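Local coordinates for hypothetical protein (Parabacteroides merdae, PDB 4OO3) that probably acts as an NAD-dependent oxidoreductase, pairing an N-terminal Rossmann fold for the dinucleotide with a C-terminal domain, its substrate unknown, at residues A25-V30 and F59-A63; K37-A43 and A68-Y74; F232-I237 and I294-T298. All coordinates share one frame; numbering follows the deposited sequence.

Interaction 1: A25-V30 and F59-A63; sequences ALVQKV and FNTRA
The carbonyl oxygen of Lys29 is gripped by two nitrogens of Arg62. NH1 of Arg62 donates to Lys29 O at 2.8 Å and NH2 of Arg62 to the same Lys29 O at 3.0 Å, the acceptor lying in the guanidinium plane. This end-on fork fixes the rotation of the guanidinium, which NH2 and NE steady further by bonding Asn65 O and Glu64 O. Phe59 provides the apolar half of the contact. CA of Lys29 sits over one face of the ring, 4.0 Å from the Phe59 centroid in a CH-pi contact, while Ala25 O meets the ring edge, 3.3 Å from Phe59 CE2. Lys29 CG stands anti to its own nitrogen (chi1 -179°), and a bend at chi2 carries its chain crosswise over the same ring, Lys29 CD reaching 3.4 Å from Phe59 CE1. Its NZ then forms a salt bridge with Glu396 of helix 395-412, and one water, held weakly by NZ, accepts from Arg62 NH1. The type I turn from Leu26 to Lys29, continuing the first Rossmann helix, 22-26, is thus held against Phe59 and the loop residue Arg62, docking on the crossover helix 47-61 of the beta-alpha-beta unit between strands 38-43 and 70-75.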
# COMPACT_ATOMS: atom_id res chain seq x y z
N ALA A 25 -7.10 -7.72 10.75
CA ALA A 25 -8.03 -7.28 11.79
C ALA A 25 -8.58 -5.89 11.52
O ALA A 25 -9.73 -5.61 11.81
CB ALA A 25 -7.36 -7.32 13.16
N LEU A 26 -7.76 -5.01 10.95
CA LEU A 26 -8.15 -3.62 10.74
C LEU A 26 -9.43 -3.50 9.91
O LEU A 26 -10.19 -2.56 10.07
CB LEU A 26 -7.02 -2.83 10.07
CG LEU A 26 -7.09 -1.31 10.06
CD1 LEU A 26 -7.45 -0.76 11.43
CD2 LEU A 26 -5.77 -0.73 9.58
N VAL A 27 -9.66 -4.47 9.04
CA VAL A 27 -10.91 -4.54 8.27
C VAL A 27 -12.13 -4.53 9.20
O VAL A 27 -13.17 -3.97 8.85
CB VAL A 27 -10.96 -5.81 7.39
CG1 VAL A 27 -12.35 -6.02 6.79
CG2 VAL A 27 -9.92 -5.72 6.27
N GLN A 28 -11.98 -5.14 10.37
CA GLN A 28 -13.06 -5.29 11.33
C GLN A 28 -13.00 -4.26 12.47
O GLN A 28 -13.73 -4.39 13.46
CB GLN A 28 -13.03 -6.70 11.91
CG GLN A 28 -13.29 -7.79 10.90
CD GLN A 28 -13.26 -9.16 11.53
OE1 GLN A 28 -13.96 -9.42 12.52
NE2 GLN A 28 -12.43 -10.04 10.98
N LYS A 29 -12.14 -3.26 12.33
CA LYS A 29 -12.02 -2.18 13.32
C LYS A 29 -13.35 -1.47 13.57
O LYS A 29 -13.60 -0.99 14.69
CB LYS A 29 -10.97 -1.16 12.84
CG LYS A 29 -10.70 0.03 13.76
CD LYS A 29 -9.72 -0.32 14.87
CE LYS A 29 -9.24 0.92 15.60
NZ LYS A 29 -7.93 0.69 16.27
N VAL A 30 -14.20 -1.38 12.55
CA VAL A 30 -15.52 -0.76 12.71
C VAL A 30 -16.62 -1.66 12.18
O VAL A 30 -16.39 -2.51 11.32
CB VAL A 30 -15.60 0.64 12.05
CG1 VAL A 30 -14.37 1.48 12.39
CG2 VAL A 30 -15.74 0.53 10.55
N PHE A 59 -11.16 -4.98 19.86
CA PHE A 59 -12.23 -4.19 19.26
C PHE A 59 -13.58 -4.43 19.96
O PHE A 59 -14.36 -3.51 20.15
CB PHE A 59 -12.37 -4.47 17.76
CG PHE A 59 -11.11 -4.26 16.95
CD1 PHE A 59 -10.12 -3.37 17.35
CD2 PHE A 59 -10.94 -4.94 15.75
CE1 PHE A 59 -8.97 -3.18 16.58
CE2 PHE A 59 -9.80 -4.76 14.98
CZ PHE A 59 -8.82 -3.88 15.39
N ASN A 60 -13.84 -5.68 20.34
CA ASN A 60 -15.11 -6.05 21.00
C ASN A 60 -15.23 -5.54 22.44
O ASN A 60 -16.33 -5.43 22.96
CB ASN A 60 -15.30 -7.57 21.04
CG ASN A 60 -15.67 -8.17 19.69
OD1 ASN A 60 -15.87 -7.48 18.69
ND2 ASN A 60 -15.75 -9.50 19.66
N THR A 61 -14.10 -5.25 23.08
CA THR A 61 -14.09 -4.87 24.50
C THR A 61 -13.68 -3.42 24.74
O THR A 61 -13.51 -3.01 25.89
CB THR A 61 -13.11 -5.77 25.29
OG1 THR A 61 -11.83 -5.75 24.64
CG2 THR A 61 -13.62 -7.19 25.34
N ARG A 62 -13.52 -2.64 23.68
CA ARG A 62 -13.07 -1.26 23.81
C ARG A 62 -14.20 -0.37 24.31
O ARG A 62 -15.37 -0.69 24.15
CB ARG A 62 -12.52 -0.72 22.49
CG ARG A 62 -13.59 -0.25 21.52
CD ARG A 62 -13.01 0.07 20.15
NE ARG A 62 -14.09 0.23 19.17
CZ ARG A 62 -14.01 -0.07 17.88
NH1 ARG A 62 -12.88 -0.54 17.35
NH2 ARG A 62 -15.07 0.11 17.10
N ALA A 63 -13.82 0.78 24.89
CA ALA A 63 -14.76 1.66 25.57
C ALA A 63 -15.72 2.40 24.64
O ALA A 63 -16.91 2.50 24.94
CB ALA A 63 -14.00 2.65 26.44
O HOH W 1 -10.06 -0.25 18.73

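Interaction 2: K37-A43 and A68-Y74; sequences KDVYVYA and AWNEIVY
Ile72 and Tyr40 lie alongside each other on one face of the parallel strand pair, pointing the same way, and the isoleucine can be followed outward from its backbone. Its CB is 3.9 Å from Tyr40 CD1 and also rests near the carbonyl oxygen of Val39. The CG2 branch stays beside the CD1 corner of the tyrosine ring, whereas CG1, set anti to the carbonyl carbon (chi1 -57°), passes Val39 O and carries CD1 to the ring. At this tip, Ile72 CD1 closes to 3.3 Å from Tyr40 CE1 and touches CZ and OH as well, coming in obliquely.

On the same face Asn70 ND2 donates to Asp38 OD1 at 2.8 Å, with the oxygen in the amide plane but the donor above the carboxylate plane; the two planes stand 71° apart. Further along, the side chains of Tyr42 and Tyr74 cross at about a right angle, Tyr42 CD2 lying 3.8 Å from Tyr74 CB, and their hydroxyls bond to Glu86 and Asp78 respectively. The opposite face carries Val39 and Val41, with Val39 CG2 3.8 Å from Trp69 CE3. Glu71 folds back at chi2 (-74°), setting its carboxylate against both valines: OE2 lies 3.5 Å from Val39 CB, and OE1 3.2 Å from Val41 CG2.

Beneath the side chains, six backbone N-H...O bonds run from Asn70 N to Lys37 O through to Ala43 N to Tyr74 O. A water adds donations to Val41 O and Ile72 O while lying over a face of the Tyr42 ring. These are the two strands of the beta-alpha-beta unit through helix 47-61, with 70-75 an outermost strand of the parallel sheet. Backbone bonds hold the register whatever the side chains are, and the mixed polar, aromatic and aliphatic groups suit a sheet margin.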
# COMPACT_ATOMS: atom_id res chain seq x y z
N LYS A 37 -22.06 -10.06 11.70
CA LYS A 37 -21.23 -10.17 12.90
C LYS A 37 -20.50 -11.50 13.00
O LYS A 37 -19.47 -11.58 13.67
CB LYS A 37 -22.06 -9.95 14.16
CG LYS A 37 -22.10 -8.51 14.62
CD LYS A 37 -22.86 -7.60 13.67
CE LYS A 37 -22.85 -6.18 14.20
NZ LYS A 37 -23.81 -5.30 13.49
N ASP A 38 -21.02 -12.54 12.34
CA ASP A 38 -20.40 -13.86 12.34
C ASP A 38 -19.29 -13.88 11.30
O ASP A 38 -19.53 -13.66 10.12
CB ASP A 38 -21.42 -14.96 12.01
CG ASP A 38 -22.47 -15.15 13.10
OD1 ASP A 38 -22.19 -14.86 14.28
OD2 ASP A 38 -23.58 -15.62 12.78
N VAL A 39 -18.08 -14.14 11.76
CA VAL A 39 -16.91 -14.14 10.91
C VAL A 39 -16.21 -15.49 10.99
O VAL A 39 -15.97 -16.02 12.07
CB VAL A 39 -15.95 -12.99 11.30
CG1 VAL A 39 -14.65 -13.05 10.50
CG2 VAL A 39 -16.64 -11.65 11.12
N TYR A 40 -15.86 -16.04 9.83
CA TYR A 40 -15.29 -17.37 9.76
C TYR A 40 -13.78 -17.30 9.56
O TYR A 40 -13.30 -16.79 8.55
CB TYR A 40 -15.99 -18.16 8.64
CG TYR A 40 -17.47 -18.28 8.91
CD1 TYR A 40 -17.96 -19.28 9.75
CD2 TYR A 40 -18.38 -17.36 8.39
CE1 TYR A 40 -19.31 -19.39 10.03
CE2 TYR A 40 -19.74 -17.47 8.67
CZ TYR A 40 -20.19 -18.48 9.49
OH TYR A 40 -21.53 -18.61 9.79
N VAL A 41 -13.04 -17.80 10.54
CA VAL A 41 -11.57 -17.82 10.50
C VAL A 41 -11.06 -19.24 10.24
O VAL A 41 -11.48 -20.19 10.90
CB VAL A 41 -10.98 -17.32 11.85
CG1 VAL A 41 -9.46 -17.46 11.88
CG2 VAL A 41 -11.39 -15.87 12.11
N TYR A 42 -10.15 -19.37 9.27
CA TYR A 42 -9.44 -20.62 9.00
C TYR A 42 -7.95 -20.33 8.96
O TYR A 42 -7.49 -19.48 8.19
CB TYR A 42 -9.87 -21.20 7.65
CG TYR A 42 -11.34 -21.51 7.56
CD1 TYR A 42 -12.25 -20.52 7.25
CD2 TYR A 42 -11.82 -22.79 7.81
CE1 TYR A 42 -13.60 -20.78 7.18
CE2 TYR A 42 -13.18 -23.07 7.74
CZ TYR A 42 -14.06 -22.05 7.42
OH TYR A 42 -15.40 -22.28 7.34
N ALA A 43 -7.19 -21.05 9.77
CA ALA A 43 -5.77 -20.77 9.89
C ALA A 43 -5.03 -21.94 10.50
O ALA A 43 -5.61 -22.73 11.23
CB ALA A 43 -5.57 -19.54 10.76
N ALA A 68 -18.94 -6.08 17.84
CA ALA A 68 -19.58 -7.28 18.38
C ALA A 68 -19.34 -8.47 17.45
O ALA A 68 -20.28 -9.19 17.10
CB ALA A 68 -21.07 -7.03 18.56
N TRP A 69 -18.08 -8.69 17.07
CA TRP A 69 -17.74 -9.78 16.15
C TRP A 69 -17.80 -11.12 16.84
O TRP A 69 -17.33 -11.27 17.97
CB TRP A 69 -16.35 -9.60 15.56
CG TRP A 69 -16.16 -8.31 14.87
CD1 TRP A 69 -15.36 -7.28 15.27
CD2 TRP A 69 -16.80 -7.87 13.66
NE1 TRP A 69 -15.45 -6.25 14.38
CE2 TRP A 69 -16.32 -6.58 13.39
CE3 TRP A 69 -17.71 -8.46 12.79
CZ2 TRP A 69 -16.74 -5.85 12.27
CZ3 TRP A 69 -18.12 -7.74 11.68
CH2 TRP A 69 -17.63 -6.44 11.43
N ASN A 70 -18.40 -12.10 16.16
CA ASN A 70 -18.41 -13.48 16.60
C ASN A 70 -17.46 -14.30 15.73
O ASN A 70 -17.78 -14.66 14.59
CB ASN A 70 -19.81 -14.05 16.51
CG ASN A 70 -19.88 -15.50 16.92
OD1 ASN A 70 -19.11 -15.96 17.76
ND2 ASN A 70 -20.82 -16.23 16.34
N GLU A 71 -16.27 -14.57 16.26
CA GLU A 71 -15.24 -15.26 15.50
C GLU A 71 -15.43 -16.77 15.62
O GLU A 71 -15.16 -17.36 16.66
CB GLU A 71 -13.85 -14.83 15.99
CG GLU A 71 -13.60 -13.33 15.90
CD GLU A 71 -13.36 -12.87 14.48
OE1 GLU A 71 -12.43 -13.38 13.83
OE2 GLU A 71 -14.09 -11.96 14.02
N ILE A 72 -15.92 -17.38 14.55
CA ILE A 72 -16.08 -18.82 14.47
C ILE A 72 -14.80 -19.38 13.88
O ILE A 72 -14.58 -19.31 12.68
CB ILE A 72 -17.29 -19.21 13.61
CG1 ILE A 72 -18.56 -18.56 14.16
CG2 ILE A 72 -17.44 -20.72 13.58
CD1 ILE A 72 -19.69 -18.45 13.15
N VAL A 73 -13.96 -19.95 14.74
CA VAL A 73 -12.58 -20.26 14.39
C VAL A 73 -12.37 -21.73 14.08
O VAL A 73 -12.89 -22.61 14.76
CB VAL A 73 -11.64 -19.87 15.55
CG1 VAL A 73 -10.19 -20.21 15.21
CG2 VAL A 73 -11.80 -18.39 15.89
N TYR A 74 -11.59 -21.99 13.03
CA TYR A 74 -11.07 -23.31 12.74
C TYR A 74 -9.56 -23.24 12.57
O TYR A 74 -9.05 -22.53 11.68
CB TYR A 74 -11.65 -23.88 11.45
CG TYR A 74 -11.10 -25.26 11.20
CD1 TYR A 74 -11.71 -26.38 11.76
CD2 TYR A 74 -9.93 -25.44 10.46
CE1 TYR A 74 -11.20 -27.65 11.55
CE2 TYR A 74 -9.41 -26.70 10.24
CZ TYR A 74 -10.05 -27.80 10.79
OH TYR A 74 -9.54 -29.05 10.60
O HOH W 2 -14.28 -21.12 10.65

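Interaction 3: F232-I237 and I294-T298; sequences FPDQII and IKGVT
Two tight turns face each other here: a type II turn from Phe232 to Gln235, closed by Gln235 N bonding Phe232 O at 3.1 Å, and a type I' turn from Ile294 to Val297. The latter is a two-residue beta hairpin, with Ile294 and Val297 exchanging backbone bonds in both directions. Phe232 reaches from the first turn into the second. Ile294 CG1 lies over one face of its ring, 4.2 Å from the Phe232 centroid, while Val297 CG2 meets the ring edge 3.7 Å from Phe232 CZ. Lys295 bends repeatedly (chi3 -75°), bringing its CE past Phe232 CD2 at 3.7 Å. Beyond that, Lys295 NZ donates to Gln235 OE1 at 2.8 Å, nearly in line with the amide C=O. Ile237 CD1 extends the apolar patch, 4.0 Å from Ile294 CD1. Replacing Phe232 by an alanine would probably open a gap between the turns and leave Ile294 and Val297 without their aromatic partner. The first turn follows helix 220-231, and Asn422 at the start of helix 419-439 bonds Gln235 O and Ile237 N; the hairpin joins strands 282-294 and 297-306, with Lys295 resting against Asp242 of helix 239-242.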
# COMPACT_ATOMS: atom_id res chain seq x y z
N PHE A 232 -1.33 9.99 -13.73
CA PHE A 232 -2.17 9.58 -14.86
C PHE A 232 -3.60 9.28 -14.39
O PHE A 232 -4.10 8.17 -14.60
CB PHE A 232 -1.56 8.36 -15.56
CG PHE A 232 -0.13 8.55 -15.98
CD1 PHE A 232 0.90 8.35 -15.08
CD2 PHE A 232 0.18 8.93 -17.28
CE1 PHE A 232 2.22 8.54 -15.46
CE2 PHE A 232 1.49 9.11 -17.67
CZ PHE A 232 2.52 8.91 -16.76
N PRO A 233 -4.27 10.28 -13.77
CA PRO A 233 -5.54 10.01 -13.11
C PRO A 233 -6.56 9.32 -14.01
O PRO A 233 -6.83 9.79 -15.11
CB PRO A 233 -6.05 11.41 -12.71
CG PRO A 233 -4.87 12.31 -12.80
CD PRO A 233 -3.97 11.72 -13.84
N ASP A 234 -7.08 8.19 -13.56
CA ASP A 234 -8.16 7.47 -14.25
C ASP A 234 -7.81 6.99 -15.67
O ASP A 234 -8.69 6.56 -16.40
CB ASP A 234 -9.43 8.32 -14.28
CG ASP A 234 -9.94 8.66 -12.89
OD1 ASP A 234 -9.47 8.04 -11.91
OD2 ASP A 234 -10.83 9.53 -12.77
N GLN A 235 -6.54 7.06 -16.06
CA GLN A 235 -6.09 6.51 -17.34
C GLN A 235 -5.79 5.03 -17.18
O GLN A 235 -5.12 4.62 -16.23
CB GLN A 235 -4.84 7.23 -17.83
CG GLN A 235 -5.02 8.73 -18.06
CD GLN A 235 -3.73 9.41 -18.45
OE1 GLN A 235 -2.95 8.88 -19.23
NE2 GLN A 235 -3.50 10.59 -17.89
N ILE A 236 -6.29 4.23 -18.12
CA ILE A 236 -6.06 2.79 -18.14
C ILE A 236 -4.64 2.54 -18.62
O ILE A 236 -4.28 2.95 -19.71
CB ILE A 236 -7.05 2.08 -19.08
CG1 ILE A 236 -8.48 2.27 -18.56
CG2 ILE A 236 -6.71 0.60 -19.22
CD1 ILE A 236 -9.55 1.59 -19.39
N ILE A 237 -3.82 1.89 -17.79
CA ILE A 237 -2.44 1.57 -18.17
C ILE A 237 -2.40 0.15 -18.73
O ILE A 237 -2.80 -0.80 -18.04
CB ILE A 237 -1.48 1.67 -16.96
CG1 ILE A 237 -1.63 3.00 -16.20
CG2 ILE A 237 -0.03 1.47 -17.41
CD1 ILE A 237 -1.28 4.24 -17.00
N ILE A 294 6.71 4.99 -17.81
CA ILE A 294 5.28 4.75 -17.87
C ILE A 294 4.69 5.76 -18.86
O ILE A 294 4.68 6.97 -18.59
CB ILE A 294 4.60 4.83 -16.48
CG1 ILE A 294 3.08 4.94 -16.63
CG2 ILE A 294 5.13 6.00 -15.66
CD1 ILE A 294 2.31 4.61 -15.38
N LYS A 295 4.23 5.26 -20.00
CA LYS A 295 3.75 6.09 -21.10
C LYS A 295 4.73 7.21 -21.44
O LYS A 295 4.34 8.37 -21.56
CB LYS A 295 2.36 6.67 -20.79
CG LYS A 295 1.38 5.62 -20.31
CD LYS A 295 -0.01 5.78 -20.90
CE LYS A 295 -0.76 6.93 -20.27
NZ LYS A 295 -1.64 7.59 -21.28
N GLY A 296 6.00 6.84 -21.56
CA GLY A 296 7.05 7.78 -21.97
C GLY A 296 7.66 8.58 -20.84
O GLY A 296 8.68 9.23 -21.04
N VAL A 297 7.05 8.54 -19.66
CA VAL A 297 7.49 9.32 -18.50
C VAL A 297 8.39 8.47 -17.62
O VAL A 297 7.97 7.41 -17.17
CB VAL A 297 6.29 9.82 -17.66
CG1 VAL A 297 6.77 10.64 -16.47
CG2 VAL A 297 5.34 10.62 -18.52
N THR A 298 9.61 8.93 -17.36
CA THR A 298 10.53 8.21 -16.49
C THR A 298 10.17 8.46 -15.02
O THR A 298 10.16 9.60 -14.55
CB THR A 298 11.99 8.61 -16.74
OG1 THR A 298 12.35 8.33 -18.10
CG2 THR A 298 12.92 7.84 -15.81
O HOH W 3 -2.85 4.66 -21.18

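In the fold
Interactions 1 and 2 are neighbours in one Rossmann domain, their centres 13 Å apart and their segments alternating along the chain. Trp69 ties them together: its NE1 lies 2.7 Å from Gln28 O and its O 2.9 Å from Asn60 ND2, both probable hydrogen bonds. One joins the turn after helix 22-26 to helix 47-61 and the following loop; the other, the strands flanking that helix. Interaction 3 belongs to the C-terminal domain, across the chain's centre, about 38 Å from the centre of interaction 1 and 41 Å from that of interaction 2. Each contact joins segments within its own part of the fold, though Lys29 also reaches Glu396; none is assignable to a ligand site.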